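Local atomic coordinates of ribulose bisphosphate carboxylase (Pyrococcus horikoshii, PDB entry 2D69), a protein that probably catalyses the carboxylation of ribulose 1,5-bisphosphate to two molecules of 3-phosphoglycerate, and its competing oxygenation, as part of an archaeal AMP degradation pathway. Residues Glu169-Ala174 against Arg204-Val209; Tyr30-Asn35 against Tyr82-Ala87; Phe93-Leu98 against Tyr127-His132. All coordinates share one frame; numbering follows the deposited sequence.

Contact 1: residues Glu169-Ala174 against Arg204-Val209. With SO4 (sulfate ion), chain I.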
loop_
_atom_site.group_PDB
_atom_site.type_symbol
_atom_site.label_atom_id
_atom_site.label_comp_id
_atom_site.label_asym_id
_atom_site.label_seq_id
_atom_site.Cartn_x
_atom_site.Cartn_y
_atom_site.Cartn_z
ATOM N N GLU A 169 -2.315 -37.810 -11.722
ATOM C CA GLU A 169 -1.699 -38.719 -12.685
ATOM C C GLU A 169 -0.318 -38.151 -13.015
ATOM O O GLU A 169 0.643 -38.882 -13.196
ATOM C CB GLU A 169 -2.545 -38.838 -13.946
ATOM C CG GLU A 169 -3.910 -39.519 -13.824
ATOM C CD GLU A 169 -4.861 -39.200 -14.998
ATOM O OE1 GLU A 169 -4.755 -38.143 -15.643
ATOM O OE2 GLU A 169 -5.741 -40.013 -15.309
ATOM N N TYR A 170 -0.213 -36.816 -13.073
ATOM C CA TYR A 170 1.055 -36.188 -13.397
ATOM C C TYR A 170 2.041 -36.416 -12.249
ATOM O O TYR A 170 3.197 -36.698 -12.491
ATOM C CB TYR A 170 0.886 -34.702 -13.643
ATOM C CG TYR A 170 1.831 -34.076 -14.622
ATOM C CD1 TYR A 170 1.784 -34.429 -15.962
ATOM C CD2 TYR A 170 2.750 -33.091 -14.233
ATOM C CE1 TYR A 170 2.618 -33.857 -16.901
ATOM C CE2 TYR A 170 3.592 -32.475 -15.211
ATOM C CZ TYR A 170 3.508 -32.882 -16.539
ATOM O OH TYR A 170 4.265 -32.310 -17.568
ATOM N N ALA A 171 1.553 -36.348 -11.011
ATOM C CA ALA A 171 2.377 -36.640 -9.833
ATOM C C ALA A 171 2.964 -38.029 -9.892
ATOM O O ALA A 171 4.099 -38.250 -9.450
ATOM C CB ALA A 171 1.571 -36.465 -8.554
ATOM N N GLU A 172 2.201 -38.973 -10.416
ATOM C CA GLU A 172 2.643 -40.387 -10.430
ATOM C C GLU A 172 3.700 -40.617 -11.492
ATOM O O GLU A 172 4.677 -41.308 -11.270
ATOM C CB GLU A 172 1.457 -41.361 -10.612
ATOM C CG GLU A 172 0.509 -41.320 -9.415
ATOM C CD GLU A 172 -0.777 -42.170 -9.559
ATOM O OE1 GLU A 172 -1.277 -42.433 -10.699
ATOM O OE2 GLU A 172 -1.305 -42.547 -8.493
ATOM N N ILE A 173 3.494 -40.056 -12.666
ATOM C CA ILE A 173 4.520 -40.174 -13.667
ATOM C C ILE A 173 5.786 -39.445 -13.257
ATOM O O ILE A 173 6.884 -39.992 -13.415
ATOM C CB ILE A 173 3.998 -39.832 -15.077
ATOM C CG1 ILE A 173 5.081 -40.099 -16.108
ATOM C CG2 ILE A 173 3.452 -38.437 -15.185
ATOM C CD1 ILE A 173 5.463 -41.569 -16.172
ATOM N N ALA A 174 5.657 -38.250 -12.671
ATOM C CA ALA A 174 6.815 -37.505 -12.193
ATOM C C ALA A 174 7.616 -38.301 -11.202
ATOM O O ALA A 174 8.820 -38.285 -11.250
ATOM C CB ALA A 174 6.373 -36.214 -11.533
ATOM N N ARG A 204 1.534 -26.993 -6.130
ATOM C CA ARG A 204 1.458 -27.542 -4.762
ATOM C C ARG A 204 1.800 -29.001 -4.734
ATOM O O ARG A 204 2.584 -29.469 -3.864
ATOM C CB ARG A 204 0.086 -27.331 -4.181
ATOM C CG ARG A 204 -0.224 -25.862 -3.926
ATOM C CD ARG A 204 -1.654 -25.686 -3.469
ATOM N NE ARG A 204 -2.130 -24.335 -3.474
ATOM C CZ ARG A 204 -3.346 -23.964 -3.893
ATOM N NH1 ARG A 204 -4.225 -24.832 -4.447
ATOM N NH2 ARG A 204 -3.661 -22.684 -3.807
ATOM N N LYS A 205 1.232 -29.773 -5.654
ATOM C CA LYS A 205 1.472 -31.222 -5.586
ATOM C C LYS A 205 2.863 -31.635 -6.021
ATOM O O LYS A 205 3.519 -32.401 -5.345
ATOM C CB LYS A 205 0.414 -31.989 -6.387
ATOM C CG LYS A 205 0.504 -33.514 -6.395
ATOM C CD LYS A 205 0.294 -34.117 -5.015
ATOM C CE LYS A 205 0.359 -35.633 -5.096
ATOM N NZ LYS A 205 0.076 -36.292 -3.744
ATOM N N LEU A 206 3.324 -31.136 -7.155
ATOM C CA LEU A 206 4.525 -31.699 -7.777
ATOM C C LEU A 206 5.800 -31.396 -7.018
ATOM O O LEU A 206 6.738 -32.193 -7.032
ATOM C CB LEU A 206 4.653 -31.233 -9.217
ATOM C CG LEU A 206 3.982 -32.104 -10.269
ATOM C CD1 LEU A 206 4.774 -33.346 -10.466
ATOM C CD2 LEU A 206 2.513 -32.418 -9.867
ATOM N N TYR A 207 5.833 -30.268 -6.331
ATOM C CA TYR A 207 7.018 -29.891 -5.555
ATOM C C TYR A 207 7.094 -30.709 -4.283
ATOM O O TYR A 207 8.181 -30.945 -3.757
ATOM C CB TYR A 207 7.078 -28.353 -5.329
ATOM C CG TYR A 207 7.484 -27.636 -6.619
ATOM C CD1 TYR A 207 6.546 -27.056 -7.466
ATOM C CD2 TYR A 207 8.842 -27.631 -7.052
ATOM C CE1 TYR A 207 6.932 -26.492 -8.616
ATOM C CE2 TYR A 207 9.223 -27.061 -8.211
ATOM C CZ TYR A 207 8.269 -26.507 -9.018
ATOM O OH TYR A 207 8.568 -25.905 -10.214
ATOM N N ARG A 208 5.952 -31.138 -3.766
ATOM C CA ARG A 208 5.952 -32.110 -2.669
ATOM C C ARG A 208 6.529 -33.470 -3.099
ATOM O O ARG A 208 7.355 -34.060 -2.411
ATOM C CB ARG A 208 4.546 -32.304 -2.088
ATOM C CG ARG A 208 3.973 -31.016 -1.478
ATOM C CD ARG A 208 2.559 -31.155 -0.871
ATOM N NE ARG A 208 2.608 -32.061 0.276
ATOM C CZ ARG A 208 2.280 -33.359 0.266
ATOM N NH1 ARG A 208 1.832 -33.959 -0.847
ATOM N NH2 ARG A 208 2.392 -34.070 1.404
ATOM N N VAL A 209 6.118 -33.938 -4.259
ATOM C CA VAL A 209 6.668 -35.164 -4.824
ATOM C C VAL A 209 8.170 -34.979 -5.068
ATOM O O VAL A 209 8.984 -35.860 -4.724
ATOM C CB VAL A 209 6.011 -35.481 -6.183
ATOM C CG1 VAL A 209 6.701 -36.691 -6.906
ATOM C CG2 VAL A 209 4.511 -35.714 -6.046
HETATM S S SO4 I . 3.911 -37.015 -2.326
HETATM O O1 SO4 I . 3.814 -37.826 -1.118
HETATM O O2 SO4 I . 4.607 -37.778 -3.362
HETATM O O3 SO4 I . 2.570 -36.633 -2.763
HETATM O O4 SO4 I . 4.672 -35.812 -2.015
#
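A171 faces L206 where two successive helices of the alpha/beta (TIM) barrel, 167-179 and 199-217, lie side by side. The axes of the two segments approach to 9.6 Å and their directions differ by only 21°, as expected for neighbouring helices on the outside of such a barrel. A171 and A174, three residues apart, both point their CB toward the partner helix. L206 leaves its helix along the flank, and its CD1 branch then turns in to press on A174 CB at 3.5 Å, tighter than usual van der Waals contact. The same leucine lies beside the rim of Y170, with CG near the ring plane and 4.3 Å from CD2. That tyrosine is fixed largely by others: its hydroxyl is hydrogen-bonded to D187 and its ring stacks on F191, so L206 borders a group whose side chain is about 6 Å from that of D188, a predicted magnesium ligand.

On the outer flank, K205 leaves with CG anti to the backbone N (chi1 -179°) and bends once at chi2 (64°). This lays its methylenes along A171, whose CB is 3.8 Å from K205 CE. V209 closes on the same methyl through CG2. Beyond A171 the lysine reaches a sulfate ion, probably from the crystallisation liquor. With an alanine here, the sulfate is likely to be held less firmly for want of the ammonium donor, and A171 CB to lose the cover of the methylenes. Sulfate O3 also lies obliquely to the guanidinium of R208, whose NH1 forms a salt bridge with E145 of a third subunit. V209 N is 3.3 Å from sulfate O4, while the hydrogen bond from K205 NZ to sulfate O3 measures 2.7 Å.

Contact 2: residues Tyr30-Asn35 against Tyr82-Ala87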
loop_
_atom_site.group_PDB
_atom_site.type_symbol
_atom_site.label_atom_id
_atom_site.label_comp_id
_atom_site.label_asym_id
_atom_site.label_seq_id
_atom_site.Cartn_x
_atom_site.Cartn_y
_atom_site.Cartn_z
ATOM N N TYR A 30 22.986 -9.493 -43.052
ATOM C CA TYR A 30 21.829 -9.948 -43.786
ATOM C C TYR A 30 22.218 -10.749 -45.037
ATOM O O TYR A 30 23.171 -10.413 -45.765
ATOM C CB TYR A 30 20.980 -8.756 -44.241
ATOM C CG TYR A 30 20.359 -7.874 -43.162
ATOM C CD1 TYR A 30 19.120 -8.207 -42.582
ATOM C CD2 TYR A 30 20.984 -6.693 -42.739
ATOM C CE1 TYR A 30 18.539 -7.417 -41.585
ATOM C CE2 TYR A 30 20.408 -5.873 -41.740
ATOM C CZ TYR A 30 19.178 -6.233 -41.185
ATOM O OH TYR A 30 18.574 -5.429 -40.232
ATOM N N TYR A 31 21.452 -11.791 -45.322
ATOM C CA TYR A 31 21.420 -12.385 -46.667
ATOM C C TYR A 31 20.230 -11.804 -47.435
ATOM O O TYR A 31 19.146 -11.667 -46.888
ATOM C CB TYR A 31 21.232 -13.911 -46.567
ATOM C CG TYR A 31 20.921 -14.570 -47.908
ATOM C CD1 TYR A 31 19.619 -14.840 -48.284
ATOM C CD2 TYR A 31 21.926 -14.855 -48.796
ATOM C CE1 TYR A 31 19.322 -15.422 -49.558
ATOM C CE2 TYR A 31 21.663 -15.449 -50.055
ATOM C CZ TYR A 31 20.351 -15.725 -50.430
ATOM O OH TYR A 31 20.065 -16.288 -51.665
ATOM N N PHE A 32 20.367 -11.531 -48.727
ATOM C CA PHE A 32 19.189 -11.087 -49.461
ATOM C C PHE A 32 19.286 -11.418 -50.935
ATOM O O PHE A 32 20.338 -11.778 -51.407
ATOM C CB PHE A 32 18.942 -9.559 -49.255
ATOM C CG PHE A 32 19.956 -8.685 -49.943
ATOM C CD1 PHE A 32 21.107 -8.317 -49.281
ATOM C CD2 PHE A 32 19.764 -8.249 -51.249
ATOM C CE1 PHE A 32 22.066 -7.525 -49.927
ATOM C CE2 PHE A 32 20.720 -7.471 -51.885
ATOM C CZ PHE A 32 21.870 -7.107 -51.210
ATOM N N GLU A 33 18.156 -11.319 -51.633
ATOM C CA GLU A 33 18.087 -11.446 -53.083
ATOM C C GLU A 33 17.279 -10.226 -53.584
ATOM O O GLU A 33 16.162 -10.020 -53.109
ATOM C CB GLU A 33 17.380 -12.766 -53.469
ATOM C CG GLU A 33 18.009 -14.010 -52.807
ATOM C CD GLU A 33 17.201 -15.292 -52.974
ATOM O OE1 GLU A 33 16.094 -15.233 -53.582
ATOM O OE2 GLU A 33 17.667 -16.359 -52.466
ATOM N N PRO A 34 17.828 -9.387 -54.467
ATOM C CA PRO A 34 17.083 -8.216 -54.953
ATOM C C PRO A 34 15.975 -8.612 -55.905
ATOM O O PRO A 34 16.049 -9.661 -56.525
ATOM C CB PRO A 34 18.131 -7.407 -55.720
ATOM C CG PRO A 34 19.122 -8.400 -56.155
ATOM C CD PRO A 34 19.163 -9.458 -55.066
ATOM N N ASN A 35 14.942 -7.793 -55.989
ATOM C CA ASN A 35 13.867 -8.025 -56.928
ATOM C C ASN A 35 13.653 -6.780 -57.758
ATOM O O ASN A 35 12.997 -5.863 -57.329
ATOM C CB ASN A 35 12.567 -8.424 -56.216
ATOM C CG ASN A 35 11.396 -8.525 -57.180
ATOM O OD1 ASN A 35 10.341 -7.958 -56.954
ATOM N ND2 ASN A 35 11.611 -9.205 -58.293
ATOM N N TYR A 82 23.240 -12.438 -51.913
ATOM C CA TYR A 82 24.220 -11.476 -51.437
ATOM C C TYR A 82 24.210 -11.449 -49.909
ATOM O O TYR A 82 23.163 -11.655 -49.288
ATOM C CB TYR A 82 23.869 -10.071 -51.935
ATOM C CG TYR A 82 23.923 -9.994 -53.433
ATOM C CD1 TYR A 82 25.111 -9.704 -54.093
ATOM C CD2 TYR A 82 22.803 -10.292 -54.184
ATOM C CE1 TYR A 82 25.170 -9.663 -55.496
ATOM C CE2 TYR A 82 22.840 -10.279 -55.609
ATOM C CZ TYR A 82 24.022 -9.966 -56.250
ATOM O OH TYR A 82 24.028 -9.951 -57.633
ATOM N N ILE A 83 25.369 -11.228 -49.309
ATOM C CA ILE A 83 25.409 -10.867 -47.897
ATOM C C ILE A 83 25.771 -9.396 -47.822
ATOM O O ILE A 83 26.611 -8.924 -48.620
ATOM C CB ILE A 83 26.364 -11.785 -47.130
ATOM C CG1 ILE A 83 25.683 -13.150 -46.921
ATOM C CG2 ILE A 83 26.754 -11.192 -45.786
ATOM C CD1 ILE A 83 26.573 -14.265 -46.242
ATOM N N ALA A 84 25.030 -8.645 -47.007
ATOM C CA ALA A 84 25.431 -7.308 -46.571
ATOM C C ALA A 84 25.685 -7.292 -45.073
ATOM O O ALA A 84 24.987 -7.961 -44.330
ATOM C CB ALA A 84 24.374 -6.301 -46.906
ATOM N N LYS A 85 26.695 -6.535 -44.650
ATOM C CA LYS A 85 26.872 -6.206 -43.256
ATOM C C LYS A 85 26.630 -4.730 -43.164
ATOM O O LYS A 85 27.100 -3.950 -43.999
ATOM C CB LYS A 85 28.276 -6.545 -42.775
ATOM C CG LYS A 85 28.732 -7.936 -43.116
ATOM C CD LYS A 85 30.074 -8.243 -42.448
ATOM C CE LYS A 85 30.688 -9.555 -42.957
ATOM N NZ LYS A 85 32.138 -9.690 -42.604
ATOM N N ILE A 86 25.882 -4.339 -42.157
ATOM C CA ILE A 86 25.427 -2.963 -42.011
ATOM C C ILE A 86 25.763 -2.491 -40.606
ATOM O O ILE A 86 25.643 -3.259 -39.642
ATOM C CB ILE A 86 23.912 -2.841 -42.285
ATOM C CG1 ILE A 86 23.566 -3.389 -43.696
ATOM C CG2 ILE A 86 23.489 -1.368 -42.160
ATOM C CD1 ILE A 86 22.021 -3.403 -44.033
ATOM N N ALA A 87 26.233 -1.255 -40.533
ATOM C CA ALA A 87 26.660 -0.647 -39.288
ATOM C C ALA A 87 25.679 0.417 -38.823
ATOM O O ALA A 87 25.260 1.253 -39.612
ATOM C CB ALA A 87 28.040 -0.041 -39.441
#
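The F32 ring lies across the CB of Y82, which sits over one face, displaced toward the rim: CB is 3.9 Å from the ring centroid and 23° off the normal, a CH-pi contact. The two rings themselves are tilted by 24° but slid so far apart that they barely overlap, with centroids separated by 5.7 Å. F32 achieves this by placing CG between its backbone N and carbonyl carbon (chi1 71°), which swings the ring across toward the partner strand. Its edge then meets A84, with F32 CE1 4.0 Å from A84 CB. P34 crosses Y82 at about a right angle, with CD 3.8 Å from CE2, and Y30 crosses I86 in the same manner, its CD2 touching CD1.

The backbone explains the pairing. Strands 30-34 and 82-87 are antiparallel, with Y30-A84 and F32-Y82 as hydrogen-bonded pairs and Y31-I83 as the non-hydrogen-bonded pair between them. The bond from Y30 N to A84 O is nearly straight at 2.8 Å, and A84 N returns one to Y30 O. F32 N gives another to Y82 O at 2.9 Å, whereas the reply from Y82 N to F32 O is weak. Between these, I83 CA makes a CA-H...O contact with Y30 O at 3.1 Å, and Y31 CA makes a similar one with Y82 O.

This is the centre of the N-terminal domain sheet, whose beta-alpha-beta-beta-alpha-beta order is that of a ferredoxin-like fold. Helix 39-49 covers the face bearing Y30, F32 and Y82 through I46, A42 and P39. On the other face Y31 and I83 both touch L121 of strand 115-124, which borders strand 26-34, while strand 71-78 flanks strand 81-88 on its far side.

Contact 3: residues Phe93-Leu98 against Tyr127-His132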
loop_
_atom_site.group_PDB
_atom_site.type_symbol
_atom_site.label_atom_id
_atom_site.label_comp_id
_atom_site.label_asym_id
_atom_site.label_seq_id
_atom_site.Cartn_x
_atom_site.Cartn_y
_atom_site.Cartn_z
ATOM N N PHE A 93 19.144 3.630 -31.093
ATOM C CA PHE A 93 18.611 2.617 -30.193
ATOM C C PHE A 93 18.240 3.076 -28.805
ATOM O O PHE A 93 18.939 3.932 -28.157
ATOM C CB PHE A 93 19.598 1.456 -30.104
ATOM C CG PHE A 93 19.873 0.809 -31.420
ATOM C CD1 PHE A 93 18.836 0.473 -32.282
ATOM C CD2 PHE A 93 21.167 0.720 -31.905
ATOM C CE1 PHE A 93 19.104 -0.098 -33.499
ATOM C CE2 PHE A 93 21.429 0.195 -33.167
ATOM C CZ PHE A 93 20.392 -0.200 -33.954
ATOM N N GLU A 94 17.134 2.528 -28.318
ATOM C CA GLU A 94 16.794 2.705 -26.924
ATOM C C GLU A 94 17.488 1.624 -26.187
ATOM O O GLU A 94 17.135 0.434 -26.304
ATOM C CB GLU A 94 15.283 2.656 -26.687
ATOM C CG GLU A 94 14.885 2.846 -25.243
ATOM C CD GLU A 94 13.365 2.712 -25.008
ATOM O OE1 GLU A 94 12.528 2.631 -25.988
ATOM O OE2 GLU A 94 13.051 2.748 -23.813
ATOM N N GLU A 95 18.480 2.028 -25.397
ATOM C CA GLU A 95 19.377 1.050 -24.781
ATOM C C GLU A 95 18.660 0.253 -23.714
ATOM O O GLU A 95 17.832 0.783 -22.959
ATOM C CB GLU A 95 20.658 1.750 -24.277
ATOM C CG GLU A 95 21.561 2.131 -25.457
ATOM C CD GLU A 95 22.908 2.737 -25.110
ATOM O OE1 GLU A 95 23.211 3.030 -23.882
ATOM O OE2 GLU A 95 23.684 2.873 -26.096
ATOM N N GLY A 96 18.999 -1.033 -23.638
ATOM C CA GLY A 96 18.319 -1.981 -22.789
ATOM C C GLY A 96 17.065 -2.559 -23.445
ATOM O O GLY A 96 16.518 -3.512 -22.922
ATOM N N SER A 97 16.552 -1.969 -24.525
ATOM C CA SER A 97 15.326 -2.494 -25.136
ATOM C C SER A 97 15.608 -3.326 -26.391
ATOM O O SER A 97 15.766 -2.794 -27.478
ATOM C CB SER A 97 14.321 -1.376 -25.453
ATOM O OG SER A 97 13.153 -1.864 -26.125
ATOM N N LEU A 98 15.645 -4.651 -26.252
ATOM C CA LEU A 98 15.863 -5.517 -27.421
ATOM C C LEU A 98 14.658 -5.487 -28.273
ATOM O O LEU A 98 14.761 -5.560 -29.495
ATOM C CB LEU A 98 16.159 -6.920 -26.998
ATOM C CG LEU A 98 16.454 -7.834 -28.214
ATOM C CD1 LEU A 98 17.802 -8.420 -28.159
ATOM C CD2 LEU A 98 15.398 -8.875 -28.277
ATOM N N TYR A 127 30.094 -2.947 -26.949
ATOM C CA TYR A 127 30.139 -3.060 -25.471
ATOM C C TYR A 127 29.085 -2.146 -24.827
ATOM O O TYR A 127 28.417 -2.535 -23.877
ATOM C CB TYR A 127 31.547 -2.763 -24.940
ATOM C CG TYR A 127 31.671 -3.062 -23.449
ATOM C CD1 TYR A 127 31.951 -4.347 -22.987
ATOM C CD2 TYR A 127 31.467 -2.082 -22.517
ATOM C CE1 TYR A 127 32.032 -4.608 -21.638
ATOM C CE2 TYR A 127 31.494 -2.361 -21.161
ATOM C CZ TYR A 127 31.808 -3.616 -20.738
ATOM O OH TYR A 127 31.885 -3.843 -19.391
ATOM N N GLU A 128 28.906 -0.947 -25.368
ATOM C CA GLU A 128 28.061 0.039 -24.760
ATOM C C GLU A 128 26.587 -0.273 -24.998
ATOM O O GLU A 128 25.755 0.280 -24.305
ATOM C CB GLU A 128 28.411 1.478 -25.212
ATOM C CG GLU A 128 29.690 2.052 -24.575
ATOM C CD GLU A 128 29.638 2.162 -23.046
ATOM O OE1 GLU A 128 30.596 1.651 -22.407
ATOM O OE2 GLU A 128 28.683 2.779 -22.494
ATOM N N TYR A 129 26.281 -1.138 -25.971
ATOM C CA TYR A 129 24.926 -1.718 -26.086
ATOM C C TYR A 129 24.747 -2.899 -25.105
ATOM O O TYR A 129 23.774 -2.986 -24.344
ATOM C CB TYR A 129 24.654 -2.169 -27.539
ATOM C CG TYR A 129 23.189 -2.389 -27.764
ATOM C CD1 TYR A 129 22.352 -1.349 -28.136
ATOM C CD2 TYR A 129 22.622 -3.626 -27.510
ATOM C CE1 TYR A 129 20.987 -1.558 -28.248
ATOM C CE2 TYR A 129 21.266 -3.856 -27.646
ATOM C CZ TYR A 129 20.448 -2.850 -28.000
ATOM O OH TYR A 129 19.098 -3.137 -28.060
ATOM N N LEU A 130 25.716 -3.783 -25.122
ATOM C CA LEU A 130 25.623 -5.076 -24.460
ATOM C C LEU A 130 25.639 -4.905 -22.959
ATOM O O LEU A 130 25.039 -5.722 -22.217
ATOM C CB LEU A 130 26.833 -5.934 -24.887
ATOM C CG LEU A 130 26.851 -7.393 -24.412
ATOM C CD1 LEU A 130 25.596 -8.080 -24.814
ATOM C CD2 LEU A 130 28.079 -8.156 -24.981
ATOM N N ARG A 131 26.302 -3.849 -22.489
ATOM C CA ARG A 131 26.465 -3.658 -21.040
ATOM C C ARG A 131 25.114 -3.359 -20.331
ATOM O O ARG A 131 25.006 -3.473 -19.119
ATOM C CB ARG A 131 27.493 -2.563 -20.733
ATOM C CG ARG A 131 27.002 -1.117 -21.060
ATOM C CD ARG A 131 28.032 -0.038 -20.795
ATOM N NE ARG A 131 28.250 0.101 -19.373
ATOM C CZ ARG A 131 29.352 0.588 -18.809
ATOM N NH1 ARG A 131 30.359 1.012 -19.558
ATOM N NH2 ARG A 131 29.430 0.671 -17.483
ATOM N N HIS A 132 24.086 -2.991 -21.098
ATOM C CA HIS A 132 22.746 -2.778 -20.547
ATOM C C HIS A 132 21.864 -4.037 -20.584
ATOM O O HIS A 132 20.633 -3.926 -20.470
ATOM C CB HIS A 132 22.089 -1.604 -21.283
ATOM C CG HIS A 132 22.963 -0.389 -21.288
ATOM N ND1 HIS A 132 23.476 0.160 -20.127
ATOM C CD2 HIS A 132 23.448 0.356 -22.305
ATOM C CE1 HIS A 132 24.223 1.204 -20.436
ATOM N NE2 HIS A 132 24.228 1.343 -21.749
HETATM O O HOH W 1 17.569 -0.913 -28.742
HETATM O O HOH W 2 21.526 -1.549 -24.920
HETATM O O HOH W 3 18.076 -4.937 -20.416
#
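One water ties the Y129 hydroxyl to E94 and S97: it accepts from OH at 2.8 Å and donates to the carbonyl oxygens E94 O and S97 O. Those two carbonyls bound a type II beta turn, closed by S97 N to E94 O, that leads into helix 98-105 of the N-terminal domain, with S97 as N-cap, its OG hydrogen-bonded to Q100 N. G96 holds the turn's positive phi, where a CB would jam against the preceding carbonyl oxygen.

Y129 sends CG anti to its own N (chi1 -164°), carrying the ring from helix 127-130 to the turn. Its edge meets F93 CB, 3.8 Å from CE1, while the two ring planes stand at 82°. A second water lies over the centre of one face of the tyrosine ring and links G96 N to Y129 O.

E95 crosses H132 at a slant, carboxylate and ring planes 34° apart, with E95 CB 3.7 Å from H132 CD2. Its OE2 forms a salt bridge with R131 of a fourth subunit, placing this edge in a subunit interface. A third water donates to G96 O and, at 2.8 Å, to H132 O.

Contacts 2 and 3 both belong to the N-terminal domain, where the two contacts come within about 7 Å at their nearest atoms, between A87 and the F93 ring, without touching. Contact 1 lies in the catalytic barrel, its centre 51 Å from that of contact 2 and 41 Å from that of contact 3. It is the one near annotated active-site residues, the Y170 side chain being about 7 Å from that of K186, the predicted carbamate lysine; contacts 2 and 3 lie away from such sites. Contacts 1 and 3 both touch the second subunit, whereas no other chain touches contact 2. A separate sulfate lies about 3 Å from the Y31 side chain.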